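Local coordinates for protein putative L-alanine-DL-glutamate epimerase (Burkholderia xenovorans, PDB 3GO2) that is probably a racemase or epimerase of the mandelate racemase/muconate lactonizing enzyme family, with magnesium bound among its barrel carboxylates, at residues Arg149-Ala154 with Arg160-Asn165; Ala201-Leu206 with Arg234-Phe239; Leu324-Asn329 with Met342-Asp347. All blocks are in the same frame, centred on the assembly; numbering follows the deposited sequence.

Interaction 1 of 3, residues Arg149-Ala154 with Arg160-Asn165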
loop_
_atom_site.group_PDB
_atom_site.type_symbol
_atom_site.label_atom_id
_atom_site.label_comp_id
_atom_site.label_asym_id
_atom_site.label_seq_id
_atom_site.Cartn_x
_atom_site.Cartn_y
_atom_site.Cartn_z
ATOM N N ARG A 149 -19.154 -45.877 -4.835
ATOM C CA ARG A 149 -19.396 -46.784 -3.715
ATOM C C ARG A 149 -18.643 -46.400 -2.464
ATOM O O ARG A 149 -19.136 -46.621 -1.379
ATOM C CB ARG A 149 -19.041 -48.208 -4.089
ATOM C CG ARG A 149 -20.029 -48.816 -5.059
ATOM C CD ARG A 149 -19.799 -50.319 -5.156
ATOM N NE ARG A 149 -18.423 -50.693 -5.491
ATOM C CZ ARG A 149 -17.968 -50.902 -6.717
ATOM N NH1 ARG A 149 -16.696 -51.245 -6.900
ATOM N NH2 ARG A 149 -18.769 -50.773 -7.773
ATOM N N THR A 150 -17.439 -45.846 -2.632
ATOM C CA THR A 150 -16.656 -45.400 -1.483
ATOM C C THR A 150 -17.352 -44.246 -0.759
ATOM O O THR A 150 -17.384 -44.216 0.472
ATOM C CB THR A 150 -15.229 -44.992 -1.889
ATOM O OG1 THR A 150 -14.591 -46.045 -2.614
ATOM C CG2 THR A 150 -14.396 -44.687 -0.677
ATOM N N ALA A 151 -17.899 -43.286 -1.513
ATOM C CA ALA A 151 -18.658 -42.188 -0.916
ATOM C C ALA A 151 -19.924 -42.709 -0.239
ATOM O O ALA A 151 -20.282 -42.241 0.837
ATOM C CB ALA A 151 -19.010 -41.151 -1.953
ATOM N N GLU A 152 -20.595 -43.679 -0.859
ATOM C CA GLU A 152 -21.752 -44.344 -0.196
ATOM C C GLU A 152 -21.367 -44.982 1.143
ATOM O O GLU A 152 -22.128 -44.924 2.107
ATOM C CB GLU A 152 -22.376 -45.407 -1.103
ATOM C CG GLU A 152 -23.017 -44.860 -2.387
ATOM C CD GLU A 152 -23.573 -45.938 -3.331
ATOM O OE1 GLU A 152 -23.054 -47.085 -3.366
ATOM O OE2 GLU A 152 -24.526 -45.589 -4.064
ATOM N N GLU A 153 -20.217 -45.638 1.188
ATOM C CA GLU A 153 -19.732 -46.246 2.418
ATOM C C GLU A 153 -19.481 -45.175 3.502
ATOM O O GLU A 153 -19.858 -45.348 4.666
ATOM C CB GLU A 153 -18.482 -47.095 2.146
ATOM C CG GLU A 153 -17.912 -47.702 3.380
ATOM C CD GLU A 153 -16.675 -48.506 3.141
ATOM O OE1 GLU A 153 -16.486 -49.072 2.041
ATOM O OE2 GLU A 153 -15.902 -48.586 4.104
ATOM N N ALA A 154 -18.883 -44.044 3.111
ATOM C CA ALA A 154 -18.657 -42.963 4.042
ATOM C C ALA A 154 -19.983 -42.471 4.590
ATOM O O ALA A 154 -20.104 -42.222 5.766
ATOM C CB ALA A 154 -17.881 -41.788 3.358
ATOM N N ARG A 160 -19.355 -37.248 7.970
ATOM C CA ARG A 160 -20.062 -36.059 7.528
ATOM C C ARG A 160 -19.338 -35.335 6.409
ATOM O O ARG A 160 -19.896 -34.384 5.843
ATOM C CB ARG A 160 -20.203 -35.090 8.683
ATOM C CG ARG A 160 -20.931 -35.665 9.895
ATOM C CD ARG A 160 -20.717 -34.793 11.097
ATOM N NE ARG A 160 -21.350 -35.365 12.286
ATOM C CZ ARG A 160 -21.443 -34.749 13.463
ATOM N NH1 ARG A 160 -20.936 -33.523 13.647
ATOM N NH2 ARG A 160 -22.046 -35.373 14.470
ATOM N N ALA A 161 -18.102 -35.754 6.144
ATOM C CA ALA A 161 -17.242 -35.120 5.131
ATOM C C ALA A 161 -16.156 -36.073 4.664
ATOM O O ALA A 161 -15.686 -36.907 5.436
ATOM C CB ALA A 161 -16.636 -33.839 5.667
ATOM N N ILE A 162 -15.784 -35.965 3.390
ATOM C CA ILE A 162 -14.711 -36.759 2.797
ATOM C C ILE A 162 -13.826 -35.851 1.951
ATOM O O ILE A 162 -14.313 -34.842 1.436
ATOM C CB ILE A 162 -15.268 -37.920 1.891
ATOM C CG1 ILE A 162 -16.131 -37.381 0.761
ATOM C CG2 ILE A 162 -16.068 -38.907 2.739
ATOM C CD1 ILE A 162 -16.742 -38.484 -0.122
ATOM N N LYS A 163 -12.548 -36.214 1.809
ATOM C CA LYS A 163 -11.627 -35.479 0.962
ATOM C C LYS A 163 -11.010 -36.346 -0.103
ATOM O O LYS A 163 -10.516 -37.418 0.194
ATOM C CB LYS A 163 -10.525 -34.840 1.783
ATOM C CG LYS A 163 -9.724 -33.806 0.990
ATOM C CD LYS A 163 -8.784 -32.926 1.846
ATOM C CE LYS A 163 -7.464 -33.588 2.230
ATOM N NZ LYS A 163 -6.622 -32.715 3.131
ATOM N N THR A 164 -11.026 -35.868 -1.342
ATOM C CA THR A 164 -10.367 -36.563 -2.442
ATOM C C THR A 164 -9.266 -35.688 -3.058
ATOM O O THR A 164 -9.064 -34.540 -2.655
ATOM C CB THR A 164 -11.383 -37.008 -3.540
ATOM O OG1 THR A 164 -10.746 -37.948 -4.409
ATOM C CG2 THR A 164 -11.966 -35.801 -4.325
ATOM N N ASN A 165 -8.582 -36.249 -4.042
ATOM C CA ASN A 165 -7.481 -35.582 -4.755
ATOM C C ASN A 165 -7.811 -35.606 -6.261
ATOM O O ASN A 165 -8.993 -35.654 -6.634
ATOM C CB ASN A 165 -6.169 -36.268 -4.436
ATOM C CG ASN A 165 -5.810 -36.208 -2.957
ATOM O OD1 ASN A 165 -4.990 -35.358 -2.524
ATOM N ND2 ASN A 165 -6.403 -37.083 -2.172
#
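I162 meets A154 and A151 through two different branches, and both meetings are purely apolar. I162 CG2 presses on A154 CB at 3.5 Å, tighter than usual van der Waals contact for two carbons. The longer branch carries I162 CD1 to 4.0 Å from A151 CB, an easier fit. With chi1 at 59°, CG1 lies between the backbone N and the carbonyl carbon while CG2 lies beside the N, and this spreads the two branches over two alanine methyls roughly one helical turn apart. Small side chains on the helix allow the close approach: the CA atoms of A154 and I162 are 7.5 Å apart.

The pair is a helix and the strand that follows it in a (beta/alpha)7beta barrel, the modified TIM barrel of the enolase superfamily. Helix 144-156 lies on the outside, and I162 is an outward-facing residue of strand 161-168, the one that meets this helix. T164 also faces the helix layer, while K163 and N165 alternate with them and face inward. L206 of helix 193-210 packs on both A151 and I162, so the next outer helix closes this apolar patch on a further side.

No hydrogen bond crosses between the segments; the polar groups work within or beyond them. On the helix, A154 N bonds to T150 O at 3.0 Å, which holds the methyl-bearing turn in shape. On the strand, K163 NZ makes a salt bridge with E245, a magnesium ligand. K163 binds 2-oxoglutarate and N165 binds fumarate in crystal structures of this protein.

Interaction 2 of 3, residues Ala201-Leu206 with Arg234-Phe239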
loop_
_atom_site.group_PDB
_atom_site.type_symbol
_atom_site.label_atom_id
_atom_site.label_comp_id
_atom_site.label_asym_id
_atom_site.label_seq_id
_atom_site.Cartn_x
_atom_site.Cartn_y
_atom_site.Cartn_z
ATOM N N ALA A 201 -15.673 -35.622 -13.698
ATOM C CA ALA A 201 -16.241 -36.985 -13.700
ATOM C C ALA A 201 -16.101 -37.636 -12.316
ATOM O O ALA A 201 -17.060 -38.228 -11.797
ATOM C CB ALA A 201 -15.585 -37.857 -14.789
ATOM N N HIS A 202 -14.893 -37.532 -11.744
ATOM C CA HIS A 202 -14.604 -38.073 -10.410
ATOM C C HIS A 202 -15.480 -37.495 -9.314
ATOM O O HIS A 202 -16.086 -38.228 -8.522
ATOM C CB HIS A 202 -13.126 -37.852 -10.088
ATOM C CG HIS A 202 -12.694 -38.414 -8.774
ATOM N ND1 HIS A 202 -12.106 -39.657 -8.650
ATOM C CD2 HIS A 202 -12.706 -37.875 -7.529
ATOM C CE1 HIS A 202 -11.822 -39.874 -7.373
ATOM N NE2 HIS A 202 -12.180 -38.812 -6.674
ATOM N N LEU A 203 -15.539 -36.169 -9.255
ATOM C CA LEU A 203 -16.321 -35.500 -8.263
ATOM C C LEU A 203 -17.833 -35.760 -8.426
ATOM O O LEU A 203 -18.544 -35.873 -7.433
ATOM C CB LEU A 203 -16.024 -33.992 -8.292
ATOM C CG LEU A 203 -14.662 -33.622 -7.730
ATOM C CD1 LEU A 203 -14.364 -32.139 -8.075
ATOM C CD2 LEU A 203 -14.649 -33.818 -6.226
ATOM N N GLU A 204 -18.313 -35.855 -9.661
ATOM C CA GLU A 204 -19.746 -36.173 -9.899
ATOM C C GLU A 204 -20.112 -37.561 -9.369
ATOM O O GLU A 204 -21.180 -37.725 -8.751
ATOM C CB GLU A 204 -20.115 -36.000 -11.370
ATOM C CG GLU A 204 -20.252 -34.517 -11.731
ATOM C CD GLU A 204 -20.490 -34.253 -13.199
ATOM O OE1 GLU A 204 -20.312 -35.188 -14.003
ATOM O OE2 GLU A 204 -20.865 -33.101 -13.534
ATOM N N ALA A 205 -19.216 -38.522 -9.563
ATOM C CA ALA A 205 -19.386 -39.874 -9.015
ATOM C C ALA A 205 -19.369 -39.861 -7.504
ATOM O O ALA A 205 -20.200 -40.508 -6.832
ATOM C CB ALA A 205 -18.336 -40.837 -9.566
ATOM N N LEU A 206 -18.408 -39.133 -6.941
ATOM C CA LEU A 206 -18.355 -38.996 -5.496
ATOM C C LEU A 206 -19.622 -38.384 -4.909
ATOM O O LEU A 206 -20.131 -38.860 -3.894
ATOM C CB LEU A 206 -17.116 -38.174 -5.097
ATOM C CG LEU A 206 -16.512 -38.492 -3.755
ATOM C CD1 LEU A 206 -15.863 -39.891 -3.741
ATOM C CD2 LEU A 206 -15.470 -37.403 -3.413
ATOM N N ARG A 234 -13.072 -22.394 -12.005
ATOM C CA ARG A 234 -14.101 -22.066 -13.001
ATOM C C ARG A 234 -14.852 -23.290 -13.492
ATOM O O ARG A 234 -16.088 -23.255 -13.646
ATOM C CB ARG A 234 -13.479 -21.373 -14.203
ATOM C CG ARG A 234 -12.958 -20.020 -13.925
ATOM C CD ARG A 234 -12.011 -19.571 -15.026
ATOM N NE ARG A 234 -11.351 -18.355 -14.602
ATOM C CZ ARG A 234 -10.126 -17.950 -14.978
ATOM N NH1 ARG A 234 -9.390 -18.669 -15.815
ATOM N NH2 ARG A 234 -9.641 -16.822 -14.459
ATOM N N GLU A 235 -14.128 -24.361 -13.785
ATOM C CA GLU A 235 -14.759 -25.617 -14.163
ATOM C C GLU A 235 -15.755 -26.091 -13.101
ATOM O O GLU A 235 -16.856 -26.575 -13.424
ATOM C CB GLU A 235 -13.702 -26.686 -14.398
ATOM C CG GLU A 235 -14.256 -28.086 -14.682
ATOM C CD GLU A 235 -14.940 -28.228 -16.040
ATOM O OE1 GLU A 235 -14.446 -27.651 -17.017
ATOM O OE2 GLU A 235 -15.954 -28.958 -16.130
ATOM N N LEU A 236 -15.361 -25.973 -11.843
ATOM C CA LEU A 236 -16.124 -26.522 -10.717
ATOM C C LEU A 236 -16.939 -25.470 -10.005
ATOM O O LEU A 236 -17.280 -25.611 -8.829
ATOM C CB LEU A 236 -15.168 -27.199 -9.734
ATOM C CG LEU A 236 -14.285 -28.292 -10.316
ATOM C CD1 LEU A 236 -13.332 -28.809 -9.248
ATOM C CD2 LEU A 236 -15.126 -29.436 -10.948
ATOM N N ALA A 237 -17.280 -24.403 -10.705
ATOM C CA ALA A 237 -17.886 -23.248 -10.067
ATOM C C ALA A 237 -19.225 -23.578 -9.409
ATOM O O ALA A 237 -19.589 -22.979 -8.381
ATOM C CB ALA A 237 -18.074 -22.139 -11.088
ATOM N N ASP A 238 -19.950 -24.529 -9.996
ATOM C CA ASP A 238 -21.297 -24.884 -9.525
ATOM C C ASP A 238 -21.327 -26.104 -8.599
ATOM O O ASP A 238 -22.405 -26.574 -8.195
ATOM C CB ASP A 238 -22.191 -25.134 -10.738
ATOM C CG ASP A 238 -22.499 -23.864 -11.499
ATOM O OD1 ASP A 238 -22.845 -23.966 -12.692
ATOM O OD2 ASP A 238 -22.394 -22.765 -10.914
ATOM N N PHE A 239 -20.168 -26.646 -8.273
ATOM C CA PHE A 239 -20.100 -27.762 -7.342
ATOM C C PHE A 239 -20.188 -27.284 -5.914
ATOM O O PHE A 239 -19.700 -26.204 -5.581
ATOM C CB PHE A 239 -18.777 -28.476 -7.496
ATOM C CG PHE A 239 -18.809 -29.561 -8.462
ATOM C CD1 PHE A 239 -19.085 -30.851 -8.045
ATOM C CD2 PHE A 239 -18.563 -29.305 -9.801
ATOM C CE1 PHE A 239 -19.111 -31.877 -8.951
ATOM C CE2 PHE A 239 -18.580 -30.323 -10.717
ATOM C CZ PHE A 239 -18.849 -31.609 -10.300
#
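L203, near the middle of helix 193-210, faces F239 with 8.7 Å between their CA atoms, where the chain has left helix 226-235 through a type I turn from L236 to F239. F239 N bonds to L236 O at 3.1 Å and closes that turn, setting both apolar side chains before the helix. The two leucines meet methyl to methyl, L203 CD1 lying 3.7 Å from L236 CD1, and their side chains cross at about a right angle. The phenyl ring is held from the helix by two consecutive residues. L203 CB approaches CE1 of F239 obliquely at 3.8 Å, whereas E204 CG comes to the ring edge, near its plane, 3.5 Å from F239 CZ. Beyond CG the glutamate chain is extended, and its carboxylate is turned 29° from the ring plane. R200 makes salt bridges with both E204 and E235, which probably eases the repulsion between two like charges whose OE2 atoms, E204 to E235, are 6.9 Å apart. Beneath them, L203 and L236 also rest on L218 of strand 215-219. This is the side-by-side packing of successive outer helices in a beta/alpha barrel, here made at the turn leading from helix 226-235 toward strand 243-245.

Interaction 3 of 3, residues Leu324-Asn329 with Met342-Asp347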
loop_
_atom_site.group_PDB
_atom_site.type_symbol
_atom_site.label_atom_id
_atom_site.label_comp_id
_atom_site.label_asym_id
_atom_site.label_seq_id
_atom_site.Cartn_x
_atom_site.Cartn_y
_atom_site.Cartn_z
ATOM N N LEU A 324 -0.832 -42.601 16.652
ATOM C CA LEU A 324 -0.263 -41.629 17.591
ATOM C C LEU A 324 -0.410 -40.194 17.058
ATOM O O LEU A 324 -0.750 -39.282 17.821
ATOM C CB LEU A 324 1.174 -41.963 17.958
ATOM C CG LEU A 324 1.891 -40.982 18.881
ATOM C CD1 LEU A 324 1.073 -40.683 20.136
ATOM C CD2 LEU A 324 3.269 -41.514 19.271
ATOM N N CYS A 325 -0.186 -39.991 15.770
ATOM C CA CYS A 325 -0.436 -38.666 15.181
ATOM C C CYS A 325 -1.882 -38.243 15.364
ATOM O O CYS A 325 -2.154 -37.070 15.630
ATOM C CB CYS A 325 -0.068 -38.621 13.712
ATOM S SG CYS A 325 1.722 -38.654 13.439
ATOM N N THR A 326 -2.817 -39.180 15.223
ATOM C CA THR A 326 -4.225 -38.841 15.420
ATOM C C THR A 326 -4.473 -38.388 16.843
ATOM O O THR A 326 -5.199 -37.393 17.076
ATOM C CB THR A 326 -5.152 -40.033 15.066
ATOM O OG1 THR A 326 -5.023 -40.328 13.675
ATOM C CG2 THR A 326 -6.618 -39.695 15.360
ATOM N N MET A 327 -3.864 -39.084 17.808
ATOM C CA MET A 327 -4.065 -38.720 19.217
ATOM C C MET A 327 -3.353 -37.391 19.545
ATOM O O MET A 327 -3.867 -36.586 20.301
ATOM C CB MET A 327 -3.648 -39.860 20.136
ATOM C CG MET A 327 -4.457 -41.110 19.945
ATOM S SD MET A 327 -6.273 -40.915 20.139
ATOM C CE MET A 327 -6.656 -42.514 20.968
ATOM N N ILE A 328 -2.211 -37.133 18.927
ATOM C CA ILE A 328 -1.540 -35.838 19.111
ATOM C C ILE A 328 -2.476 -34.712 18.673
ATOM O O ILE A 328 -2.739 -33.745 19.413
ATOM C CB ILE A 328 -0.203 -35.811 18.328
ATOM C CG1 ILE A 328 0.792 -36.738 19.006
ATOM C CG2 ILE A 328 0.432 -34.402 18.275
ATOM C CD1 ILE A 328 2.055 -36.997 18.179
ATOM N N ASN A 329 -2.992 -34.874 17.462
ATOM C CA ASN A 329 -3.899 -33.902 16.866
ATOM C C ASN A 329 -5.218 -33.790 17.620
ATOM O O ASN A 329 -5.797 -32.698 17.710
ATOM C CB ASN A 329 -4.109 -34.239 15.398
ATOM C CG ASN A 329 -2.951 -33.801 14.536
ATOM O OD1 ASN A 329 -2.541 -32.635 14.588
ATOM N ND2 ASN A 329 -2.391 -34.724 13.763
ATOM N N MET A 342 -11.297 -31.660 11.771
ATOM C CA MET A 342 -10.048 -32.438 11.885
ATOM C C MET A 342 -9.966 -33.529 10.813
ATOM O O MET A 342 -10.890 -34.308 10.608
ATOM C CB MET A 342 -9.852 -33.066 13.283
ATOM C CG MET A 342 -8.593 -33.979 13.417
ATOM S SD MET A 342 -8.234 -34.330 15.170
ATOM C CE MET A 342 -7.375 -35.929 14.906
ATOM N N GLU A 343 -8.846 -33.555 10.112
ATOM C CA GLU A 343 -8.546 -34.613 9.163
ATOM C C GLU A 343 -8.278 -35.936 9.851
ATOM O O GLU A 343 -7.618 -35.977 10.857
ATOM C CB GLU A 343 -7.266 -34.232 8.391
ATOM C CG GLU A 343 -6.913 -35.218 7.278
ATOM C CD GLU A 343 -5.684 -34.815 6.493
ATOM O OE1 GLU A 343 -4.871 -34.013 7.014
ATOM O OE2 GLU A 343 -5.542 -35.308 5.350
ATOM N N THR A 344 -8.730 -37.037 9.264
ATOM C CA THR A 344 -8.225 -38.344 9.694
ATOM C C THR A 344 -8.371 -39.328 8.539
ATOM O O THR A 344 -9.255 -39.163 7.706
ATOM C CB THR A 344 -8.952 -38.847 10.970
ATOM O OG1 THR A 344 -8.178 -39.864 11.591
ATOM C CG2 THR A 344 -10.349 -39.381 10.646
ATOM N N ASP A 345 -7.513 -40.334 8.498
ATOM C CA ASP A 345 -7.656 -41.424 7.516
ATOM C C ASP A 345 -8.443 -42.519 8.194
ATOM O O ASP A 345 -8.083 -43.000 9.282
ATOM C CB ASP A 345 -6.286 -41.943 7.068
ATOM C CG ASP A 345 -5.573 -40.983 6.127
ATOM O OD1 ASP A 345 -6.248 -40.236 5.382
ATOM O OD2 ASP A 345 -4.321 -41.005 6.089
ATOM N N ILE A 346 -9.533 -42.926 7.563
ATOM C CA ILE A 346 -10.360 -43.994 8.107
ATOM C C ILE A 346 -9.895 -45.357 7.558
ATOM O O ILE A 346 -10.111 -46.396 8.207
ATOM C CB ILE A 346 -11.861 -43.687 7.848
ATOM C CG1 ILE A 346 -12.327 -42.498 8.706
ATOM C CG2 ILE A 346 -12.734 -44.896 8.123
ATOM C CD1 ILE A 346 -12.096 -42.642 10.218
ATOM N N ASP A 347 -9.254 -45.348 6.389
ATOM C CA ASP A 347 -8.582 -46.537 5.844
ATOM C C ASP A 347 -7.302 -46.786 6.645
ATOM O O ASP A 347 -6.403 -45.928 6.683
ATOM C CB ASP A 347 -8.257 -46.373 4.364
ATOM C CG ASP A 347 -9.497 -46.157 3.501
ATOM O OD1 ASP A 347 -10.286 -47.121 3.352
ATOM O OD2 ASP A 347 -9.669 -45.017 2.983
#
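M342 reaches T326 and N329 by stretching its chain: CG is anti to the backbone N (chi1 176°) and the chain stays extended through SD to CE, so the thioether runs straight off the strand and delivers its terminal methyl to the helix. T344, two residues on, has OG1 anti to its own N (chi1 -162°), which turns the hydroxyl toward T326.

The methyl CE of M342 sits in a notch formed by one turn of helix. M342 CE is 3.4 Å from the carbonyl oxygen T326 O. N329 CB lies 3.7 Å from M342 CE. Behind the methyl, M342 SD lies 3.9 Å from N329 O, so the sulfur borders the backbone of the same turn. The methionine crosses the threonine side chain at about a right angle, its CE meeting the methyl branch, while T344 OG1 lies nearer the hydroxyl. T326 OG1 and T344 OG1 stand 3.8 Å apart and are not bonded to each other. The T326 hydroxyl is hydrogen-bonded to N319 instead, and that of T344 to Y362.

The only side-chain atom N329 gives to M342 is CB; its amide turns away, OD1 bonding to T293 OG1 and ND2 to OD1 of N319. N319 therefore takes hold of both T326 and N329, and tethers this face of the helix to the loop just after strand 314-317.

The helix and strand axes pass 9.7 Å apart at 172°, almost exactly antiparallel, as expected for an outer helix and the barrel strand it leads into. Strand 342-344 pairs in parallel with strand 118-123 on one flank, P317 of strand 314-317 touches both M342 and N329, and I294 of helix 293-296 packs on C325, I328 and N329.

Overall arrangement
Reading from the N terminus, interaction 1 closes the short connection from helix 144-156 into strand 161-168, interaction 2 spans a longer loop from helix 193-210 past strand 215-219 to the end of helix 226-235, and interaction 3 joins helix 323-335 to the last barrel strand, 342-344. The three follow in series, neither nesting nor crossing. Interactions 1 and 2 abut: T164 OG1 and H202 NE2 are 2.8 Å apart, probably hydrogen-bonded, and T164 CG2 packs on L203 CD2. Interaction 3 meets interaction 1 inside the barrel through a long, weak K163–E343 ion pair. Interactions 2 and 3 do not touch, their nearest atoms being about 10 Å apart.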